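2-C-methyl-D-erythritol 4-phosphate cytidylyltransferase (Anaerococcus prevotii, PDB 4KT7) probably transfers the cytidylyl group of CTP to 2-C-methyl-D-erythritol 4-phosphate, releasing diphosphate, in the DXP pathway of isoprenoid biosynthesis. Local coordinates at residues G7-A12 against P101-V106; E55-I60 against L96-P101; V134-K139 against Q166-F171. All blocks are in the same frame, centred on the assembly; numbering follows the deposited sequence.

Contact 1 of 3, residues G7-A12 against P101-V106; sequences GKFISA and PQSELV
Phe-9 carries its CG, and Ser-103 its OG, anti to the backbone N (chi1 -170° and -177°), which lays the phenyl ring against Gln-102 and takes the Ser-103 hydroxyl to Ser-11. Ser-103 OG donates to Ser-11 OG at 2.7 Å; the latter also lies in plane at the edge of the Phe-9 ring and is hydrogen-bonded to Glu-55. The ring meets the Gln-102 amide obliquely, their planes 53° apart and Phe-9 CD2 3.7 Å from Gln-102 CD, while Phe-9 CB comes within 3.4 Å of Gln-102 O. Along the backbone, Phe-9 O takes two amides, Glu-104 N at 3.0 Å and Leu-105 N at 3.2 Å. Ser-11 N then gives an almost straight bond to Leu-105 O, 2.9 Å away, as Ile-10 with Leu-105 and Ser-11 with Val-106 pair in parallel in the sheet. On the Leu-105 side, its CD1 packs 4.0 Å from Ile-10 CG1 and also touches Lys-8 CB. Parallel strands 10-16 and 105-110 are thus joined near their N-terminal ends by a carbonyl held by two amides, and the buried serine pair is probably polarised by the glutamate behind it.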
loop_
_atom_site.group_PDB
_atom_site.type_symbol
_atom_site.label_atom_id
_atom_site.label_comp_id
_atom_site.label_asym_id
_atom_site.label_seq_id
_atom_site.Cartn_x
_atom_site.Cartn_y
_atom_site.Cartn_z
ATOM N N GLY A 7 34.244 -11.918 6.052
ATOM C CA GLY A 7 34.304 -13.024 5.114
ATOM C C GLY A 7 33.330 -14.119 5.486
ATOM O O GLY A 7 33.513 -15.277 5.105
ATOM N N LYS A 8 32.286 -13.753 6.230
ATOM C CA LYS A 8 31.263 -14.714 6.640
ATOM C C LYS A 8 30.503 -15.254 5.444
ATOM O O LYS A 8 30.156 -14.501 4.532
ATOM C CB LYS A 8 30.273 -14.076 7.619
ATOM C CG LYS A 8 30.840 -13.743 8.994
ATOM C CD LYS A 8 29.881 -12.802 9.718
ATOM C CE LYS A 8 30.179 -12.720 11.200
ATOM N NZ LYS A 8 29.213 -11.805 11.859
ATOM N N PHE A 9 30.234 -16.557 5.474
ATOM C CA PHE A 9 29.464 -17.259 4.452
ATOM C C PHE A 9 28.015 -16.767 4.482
ATOM O O PHE A 9 27.378 -16.780 5.543
ATOM C CB PHE A 9 29.520 -18.750 4.791
ATOM C CG PHE A 9 28.992 -19.663 3.723
ATOM C CD1 PHE A 9 27.637 -19.782 3.496
ATOM C CD2 PHE A 9 29.861 -20.472 3.000
ATOM C CE1 PHE A 9 27.158 -20.651 2.534
ATOM C CE2 PHE A 9 29.379 -21.353 2.038
ATOM C CZ PHE A 9 28.030 -21.437 1.810
ATOM N N ILE A 10 27.496 -16.353 3.323
ATOM C CA ILE A 10 26.128 -15.823 3.224
ATOM C C ILE A 10 25.228 -16.794 2.454
ATOM O O ILE A 10 25.586 -17.253 1.360
ATOM C CB ILE A 10 26.100 -14.430 2.514
ATOM C CG1 ILE A 10 27.013 -13.432 3.241
ATOM C CG2 ILE A 10 24.660 -13.897 2.416
ATOM C CD1 ILE A 10 27.149 -12.068 2.551
ATOM N N SER A 11 24.072 -17.129 3.031
ATOM C CA SER A 11 23.091 -17.974 2.337
ATOM C C SER A 11 21.864 -17.152 1.975
ATOM O O SER A 11 21.516 -16.213 2.693
ATOM C CB SER A 11 22.628 -19.126 3.229
ATOM O OG SER A 11 23.725 -19.891 3.682
ATOM N N ALA A 12 21.209 -17.497 0.862
ATOM C CA ALA A 12 19.923 -16.881 0.530
ATOM C C ALA A 12 18.869 -17.964 0.429
ATOM O O ALA A 12 19.121 -19.037 -0.138
ATOM C CB ALA A 12 20.001 -16.082 -0.764
ATOM N N PRO A 101 26.511 -25.828 6.755
ATOM C CA PRO A 101 26.951 -25.699 8.154
ATOM C C PRO A 101 27.805 -24.453 8.405
ATOM O O PRO A 101 27.870 -23.957 9.535
ATOM C CB PRO A 101 27.809 -26.950 8.366
ATOM C CG PRO A 101 27.300 -27.932 7.373
ATOM C CD PRO A 101 26.907 -27.123 6.174
ATOM N N GLN A 102 28.450 -23.952 7.355
ATOM C CA GLN A 102 29.307 -22.772 7.469
ATOM C C GLN A 102 28.503 -21.462 7.437
ATOM O O GLN A 102 29.032 -20.395 7.750
ATOM C CB GLN A 102 30.359 -22.797 6.351
ATOM C CG GLN A 102 31.356 -21.649 6.371
ATOM C CD GLN A 102 32.407 -21.774 5.283
ATOM O OE1 GLN A 102 32.610 -22.856 4.723
ATOM N NE2 GLN A 102 33.083 -20.667 4.979
ATOM N N SER A 103 27.218 -21.538 7.101
ATOM C CA SER A 103 26.428 -20.313 6.942
ATOM C C SER A 103 26.367 -19.450 8.218
ATOM O O SER A 103 25.940 -19.915 9.279
ATOM C CB SER A 103 25.011 -20.658 6.497
ATOM O OG SER A 103 24.282 -19.456 6.288
ATOM N N GLU A 104 26.796 -18.191 8.135
ATOM C CA GLU A 104 26.687 -17.317 9.305
ATOM C C GLU A 104 25.682 -16.192 9.124
ATOM O O GLU A 104 25.305 -15.536 10.098
ATOM C CB GLU A 104 28.039 -16.718 9.680
ATOM C CG GLU A 104 29.054 -17.718 10.194
ATOM C CD GLU A 104 29.947 -17.118 11.262
ATOM O OE1 GLU A 104 29.448 -16.895 12.390
ATOM O OE2 GLU A 104 31.136 -16.858 10.970
ATOM N N LEU A 105 25.284 -15.942 7.881
ATOM C CA LEU A 105 24.323 -14.874 7.572
ATOM C C LEU A 105 23.287 -15.396 6.591
ATOM O O LEU A 105 23.632 -16.150 5.686
ATOM C CB LEU A 105 25.047 -13.671 6.956
ATOM C CG LEU A 105 26.121 -12.994 7.806
ATOM C CD1 LEU A 105 26.974 -12.041 6.965
ATOM C CD2 LEU A 105 25.501 -12.260 8.992
ATOM N N VAL A 106 22.018 -15.022 6.755
ATOM C CA VAL A 106 20.992 -15.515 5.839
ATOM C C VAL A 106 20.105 -14.382 5.359
ATOM O O VAL A 106 19.618 -13.573 6.161
ATOM C CB VAL A 106 20.136 -16.654 6.454
ATOM C CG1 VAL A 106 19.611 -16.269 7.812
ATOM C CG2 VAL A 106 18.978 -17.035 5.529
HETATM O O HOH W 1 27.062 -13.805 12.251
#

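Contact 2 of 3, residues E55-I60 against L96-P101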
loop_
_atom_site.group_PDB
_atom_site.type_symbol
_atom_site.label_atom_id
_atom_site.label_comp_id
_atom_site.label_asym_id
_atom_site.label_seq_id
_atom_site.Cartn_x
_atom_site.Cartn_y
_atom_site.Cartn_z
ATOM N N GLU A 55 25.453 -19.235 -1.411
ATOM C CA GLU A 55 24.568 -20.329 -1.814
ATOM C C GLU A 55 23.137 -19.856 -1.842
ATOM O O GLU A 55 22.770 -18.927 -1.118
ATOM C CB GLU A 55 24.642 -21.490 -0.824
ATOM C CG GLU A 55 23.869 -21.247 0.454
ATOM C CD GLU A 55 23.948 -22.407 1.446
ATOM O OE1 GLU A 55 24.385 -23.524 1.068
ATOM O OE2 GLU A 55 23.573 -22.189 2.616
ATOM N N ILE A 56 22.317 -20.520 -2.653
ATOM C CA ILE A 56 20.907 -20.155 -2.789
ATOM C C ILE A 56 20.025 -21.383 -2.577
ATOM O O ILE A 56 20.183 -22.402 -3.268
ATOM C CB ILE A 56 20.623 -19.589 -4.203
ATOM C CG1 ILE A 56 21.464 -18.333 -4.475
ATOM C CG2 ILE A 56 19.122 -19.293 -4.392
ATOM C CD1 ILE A 56 21.240 -17.765 -5.889
ATOM N N ILE A 57 19.092 -21.275 -1.634
ATOM C CA ILE A 57 18.148 -22.348 -1.322
ATOM C C ILE A 57 16.755 -21.919 -1.762
ATOM O O ILE A 57 16.232 -20.905 -1.278
ATOM C CB ILE A 57 18.067 -22.631 0.199
ATOM C CG1 ILE A 57 19.454 -22.873 0.794
ATOM C CG2 ILE A 57 17.163 -23.826 0.475
ATOM C CD1 ILE A 57 20.211 -23.901 0.111
ATOM N N LEU A 58 16.183 -22.659 -2.708
ATOM C CA LEU A 58 14.802 -22.453 -3.131
ATOM C C LEU A 58 13.914 -23.319 -2.275
ATOM O O LEU A 58 14.189 -24.498 -2.060
ATOM C CB LEU A 58 14.602 -22.862 -4.587
ATOM C CG LEU A 58 15.171 -21.921 -5.636
ATOM C CD1 LEU A 58 15.300 -22.649 -6.969
ATOM C CD2 LEU A 58 14.236 -20.744 -5.778
ATOM N N VAL A 59 12.833 -22.753 -1.778
ATOM C CA VAL A 59 11.879 -23.593 -1.082
ATOM C C VAL A 59 10.644 -23.693 -1.969
ATOM O O VAL A 59 10.019 -22.669 -2.304
ATOM C CB VAL A 59 11.550 -23.033 0.309
ATOM C CG1 VAL A 59 10.696 -24.012 1.066
ATOM C CG2 VAL A 59 12.852 -22.760 1.107
ATOM N N ILE A 60 10.300 -24.918 -2.365
ATOM C CA ILE A 60 9.291 -25.125 -3.401
ATOM C C ILE A 60 8.107 -25.981 -2.957
ATOM O O ILE A 60 8.147 -26.639 -1.912
ATOM C CB ILE A 60 9.907 -25.785 -4.649
ATOM C CG1 ILE A 60 10.311 -27.229 -4.342
ATOM C CG2 ILE A 60 11.102 -24.970 -5.142
ATOM C CD1 ILE A 60 10.624 -28.084 -5.592
ATOM N N LEU A 96 15.809 -22.902 6.354
ATOM C CA LEU A 96 16.848 -22.684 7.369
ATOM C C LEU A 96 17.559 -23.963 7.784
ATOM O O LEU A 96 18.765 -23.938 8.070
ATOM C CB LEU A 96 16.276 -22.017 8.620
ATOM C CG LEU A 96 15.790 -20.565 8.498
ATOM C CD1 LEU A 96 14.948 -20.230 9.717
ATOM C CD2 LEU A 96 16.970 -19.578 8.399
ATOM N N LYS A 97 16.826 -25.076 7.825
ATOM C CA LYS A 97 17.411 -26.378 8.165
ATOM C C LYS A 97 18.383 -26.881 7.102
ATOM O O LYS A 97 19.274 -27.695 7.394
ATOM C CB LYS A 97 16.300 -27.429 8.349
ATOM C CG LYS A 97 15.649 -27.436 9.730
ATOM C CD LYS A 97 14.740 -28.670 9.887
ATOM C CE LYS A 97 13.495 -28.535 9.041
ATOM N NZ LYS A 97 12.619 -29.749 9.086
ATOM N N ALA A 98 18.204 -26.421 5.866
ATOM C CA ALA A 98 18.998 -26.919 4.734
ATOM C C ALA A 98 20.246 -26.087 4.426
ATOM O O ALA A 98 20.953 -26.353 3.455
ATOM C CB ALA A 98 18.131 -27.026 3.484
ATOM N N LEU A 99 20.517 -25.080 5.247
ATOM C CA LEU A 99 21.662 -24.199 5.012
ATOM C C LEU A 99 22.979 -24.936 5.274
ATOM O O LEU A 99 23.051 -25.823 6.130
ATOM C CB LEU A 99 21.581 -22.925 5.878
ATOM C CG LEU A 99 20.383 -21.992 5.629
ATOM C CD1 LEU A 99 20.453 -20.721 6.463
ATOM C CD2 LEU A 99 20.280 -21.636 4.158
ATOM N N ASP A 100 24.005 -24.572 4.510
ATOM C CA ASP A 100 25.363 -25.067 4.706
ATOM C C ASP A 100 25.791 -24.858 6.163
ATOM O O ASP A 100 25.463 -23.826 6.754
ATOM C CB ASP A 100 26.279 -24.267 3.790
ATOM C CG ASP A 100 27.622 -24.901 3.623
ATOM O OD1 ASP A 100 28.445 -24.789 4.559
ATOM O OD2 ASP A 100 27.862 -25.500 2.550
ATOM N N PRO A 101 26.511 -25.828 6.755
ATOM C CA PRO A 101 26.951 -25.699 8.154
ATOM C C PRO A 101 27.805 -24.453 8.405
ATOM O O PRO A 101 27.870 -23.957 9.535
ATOM C CB PRO A 101 27.809 -26.950 8.366
ATOM C CG PRO A 101 27.300 -27.932 7.373
ATOM C CD PRO A 101 26.907 -27.123 6.174
HETATM O O HOH W 2 26.467 -25.211 0.053
#
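Glu-55 sends a straight side chain across to Leu-99 and Asp-100: CG sits between the backbone N and the carbonyl carbon (chi1 77°), and the chain beyond is extended. OE2 receives Asp-100 N on its syn lone pair at 3.1 Å, with an angle of 164° at the hydrogen, and is also hydrogen-bonded to the hydroxyl of Ser-11. OE1 forms a salt bridge with Arg-80 and accepts from a water 2.9 Å away. The same water donates to Asp-100 OD2, also at 2.9 Å, and so links two carboxylates whose planes are turned 63° apart. Glu-55 OE1 and Asp-100 OD2 are 4.3 Å from each other, and the arginine and the water would be expected to ease that closeness of like charge. Asp-100 OD1 accepts from Gln-102 N two residues on, an Asx turn. An alanine at Glu-55 is likely to leave Arg-80 without its carboxylate and the Asp-100 amide and the Ser-11 hydroxyl without their acceptor.

Ile-56 points from the other face of the strand into helix 39-48, at Leu-44 and Val-47. This is the layering of the GT-A-like alpha/beta fold of this family: the beta-alpha-beta crossover from strand 79-83 through helix 88-97 to strand 105-110 spans 55-60 and 10-16, and 96-101 is its exit. Ile-57 faces that exit again, its CG1 3.7 Å from Leu-99 CD2 and its CG2 4.5 Å from Ala-98 CB. Leu-58 returns to helix 39-48, against Leu-40 and Leu-44.

Contact 3 of 3, residues V134-K139 against Q166-F171; sequences VITATK and QTPQAF
Val-134 and Ala-170 form an antiparallel hydrogen-bonded pair: Val-134 N to Ala-170 O and Ala-170 N to Val-134 O are both 2.8 Å, and the strands run 166° apart. Past the non-hydrogen-bonded pair Ile-135 and Gln-169 the ladder gives way at the corner of Thr-167, where a cis peptide bond leads into Pro-168. Beyond it, Gln-166 N reaches Thr-136 O at 3.0 Å, from well above the carbonyl plane.

Side-chain hydrogen bonds add to the ladder at the break. With Thr-136 OG1 between the backbone N and the carbonyl carbon (chi1 44°), the hydroxyl donates to Pro-168 O over a short 2.5 Å, in the carbonyl plane and on a lone pair; the amide of Thr-136 adds only a weak bond to the same oxygen. A water joins Thr-138 OG1, 2.6 Å away, to Gln-166 NE2, which is also bonded to Glu-212 O.

In the van der Waals packing, Ile-135 and Gln-169 lie side by side, Ile-135 CG2 3.6 Å from Gln-169 NE2, an amide nitrogen bonded to Asp-192. Thr-136 CG2 meets the Pro-168 ring, the two side chains crossing at about a right angle.

Helix 118-127 covers the face of Val-134 and Thr-136 through Ala-127, Leu-120 and Thr-124. Strand 206-210 flanks 133-139 along its other edge, strand 105-110 flanks 168-172, and Lys-145 of the second subunit packs on Ile-135.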
loop_
_atom_site.group_PDB
_atom_site.type_symbol
_atom_site.label_atom_id
_atom_site.label_comp_id
_atom_site.label_asym_id
_atom_site.label_seq_id
_atom_site.Cartn_x
_atom_site.Cartn_y
_atom_site.Cartn_z
ATOM N N VAL A 134 17.904 -7.014 9.416
ATOM C CA VAL A 134 17.764 -5.965 8.418
ATOM C C VAL A 134 16.493 -6.262 7.622
ATOM O O VAL A 134 16.279 -7.397 7.218
ATOM C CB VAL A 134 18.960 -5.999 7.444
ATOM C CG1 VAL A 134 18.866 -4.864 6.413
ATOM C CG2 VAL A 134 20.307 -5.926 8.211
ATOM N N ILE A 135 15.636 -5.267 7.402
ATOM C CA ILE A 135 14.486 -5.478 6.510
ATOM C C ILE A 135 14.413 -4.363 5.493
ATOM O O ILE A 135 14.971 -3.292 5.719
ATOM C CB ILE A 135 13.156 -5.511 7.284
ATOM C CG1 ILE A 135 12.859 -4.138 7.906
ATOM C CG2 ILE A 135 13.218 -6.556 8.382
ATOM C CD1 ILE A 135 11.521 -4.094 8.657
ATOM N N THR A 136 13.751 -4.609 4.358
ATOM C CA THR A 136 13.570 -3.564 3.346
ATOM C C THR A 136 12.134 -3.045 3.495
ATOM O O THR A 136 11.231 -3.832 3.751
ATOM C CB THR A 136 13.779 -4.112 1.925
ATOM O OG1 THR A 136 13.115 -5.375 1.823
ATOM C CG2 THR A 136 15.243 -4.316 1.649
ATOM N N ALA A 137 11.918 -1.741 3.332
ATOM C CA ALA A 137 10.585 -1.164 3.529
ATOM C C ALA A 137 10.510 0.160 2.789
ATOM O O ALA A 137 11.552 0.735 2.458
ATOM C CB ALA A 137 10.300 -0.967 5.044
ATOM N N THR A 138 9.287 0.631 2.510
ATOM C CA THR A 138 9.107 1.900 1.794
ATOM C C THR A 138 8.095 2.770 2.518
ATOM O O THR A 138 7.091 2.258 3.038
ATOM C CB THR A 138 8.611 1.715 0.351
ATOM O OG1 THR A 138 7.428 0.897 0.343
ATOM C CG2 THR A 138 9.712 1.111 -0.551
ATOM N N LYS A 139 8.356 4.077 2.554
ATOM C CA LYS A 139 7.442 4.983 3.221
ATOM C C LYS A 139 6.083 4.851 2.555
ATOM O O LYS A 139 5.988 4.810 1.322
ATOM C CB LYS A 139 7.913 6.431 3.147
ATOM C CG LYS A 139 7.006 7.370 3.939
ATOM C CD LYS A 139 7.494 8.815 3.850
ATOM C CE LYS A 139 8.663 9.046 4.803
ATOM N NZ LYS A 139 9.391 10.294 4.438
ATOM N N GLN A 166 8.769 -4.984 2.547
ATOM C CA GLN A 166 8.834 -5.863 1.400
ATOM C C GLN A 166 9.900 -6.915 1.704
ATOM O O GLN A 166 10.156 -7.229 2.867
ATOM C CB GLN A 166 9.117 -5.060 0.110
ATOM C CG GLN A 166 10.215 -3.961 0.212
ATOM C CD GLN A 166 10.374 -3.154 -1.075
ATOM O OE1 GLN A 166 11.470 -3.083 -1.656
ATOM N NE2 GLN A 166 9.282 -2.534 -1.526
ATOM N N THR A 167 10.507 -7.489 0.677
ATOM C CA THR A 167 11.676 -8.336 0.899
ATOM C C THR A 167 12.679 -7.921 -0.164
ATOM O O THR A 167 12.279 -7.392 -1.197
ATOM C CB THR A 167 11.341 -9.839 0.818
ATOM O OG1 THR A 167 11.217 -10.234 -0.550
ATOM C CG2 THR A 167 10.058 -10.169 1.584
ATOM N N PRO A 168 13.979 -8.178 0.048
ATOM C CA PRO A 168 14.613 -9.052 1.050
ATOM C C PRO A 168 14.643 -8.540 2.489
ATOM O O PRO A 168 14.374 -7.364 2.788
ATOM C CB PRO A 168 16.049 -9.177 0.537
ATOM C CG PRO A 168 16.295 -7.869 -0.136
ATOM C CD PRO A 168 14.979 -7.556 -0.843
ATOM N N GLN A 169 14.938 -9.483 3.378
ATOM C CA GLN A 169 15.239 -9.230 4.770
ATOM C C GLN A 169 16.494 -10.068 5.006
ATOM O O GLN A 169 16.748 -10.989 4.242
ATOM C CB GLN A 169 14.097 -9.753 5.649
ATOM C CG GLN A 169 12.753 -9.078 5.427
ATOM C CD GLN A 169 11.742 -9.459 6.501
ATOM O OE1 GLN A 169 11.836 -10.524 7.115
ATOM N NE2 GLN A 169 10.789 -8.578 6.749
ATOM N N ALA A 170 17.282 -9.772 6.035
ATOM C CA ALA A 170 18.439 -10.629 6.318
ATOM C C ALA A 170 18.830 -10.577 7.795
ATOM O O ALA A 170 18.540 -9.591 8.478
ATOM C CB ALA A 170 19.632 -10.229 5.423
ATOM N N PHE A 171 19.488 -11.634 8.278
ATOM C CA PHE A 171 19.752 -11.811 9.717
ATOM C C PHE A 171 21.042 -12.561 9.958
ATOM O O PHE A 171 21.510 -13.295 9.078
ATOM C CB PHE A 171 18.629 -12.636 10.379
ATOM C CG PHE A 171 17.269 -12.173 10.022
ATOM C CD1 PHE A 171 16.640 -11.182 10.762
ATOM C CD2 PHE A 171 16.625 -12.690 8.914
ATOM C CE1 PHE A 171 15.385 -10.725 10.396
ATOM C CE2 PHE A 171 15.359 -12.242 8.557
ATOM C CZ PHE A 171 14.756 -11.254 9.293
HETATM O O HOH W 3 7.410 -1.665 0.479
#

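In the fold
All three contacts reach the same mixed sheet. Contacts 1 and 2 meet at strand 10-16, where Ala-12 O lies 2.7 Å from Ile-57 N, a probable hydrogen bond, and their second segments adjoin at Pro-101. Strand 105-110 carries the sheet on to contact 3, Val-106 O lying 2.9 Å from Phe-171 N. Contact 1 is partly buried, with Gln-102 and Glu-104 on the surface, whereas contacts 2 and 3 are buried. Their chemistry follows place: parallel backbone pairing in contact 1, a carboxylate tying a helix exit to a strand in contact 2, and antiparallel pairing supplemented by a threonine hydroxyl in contact 3. Of the three, contact 3 alone touches the second subunit.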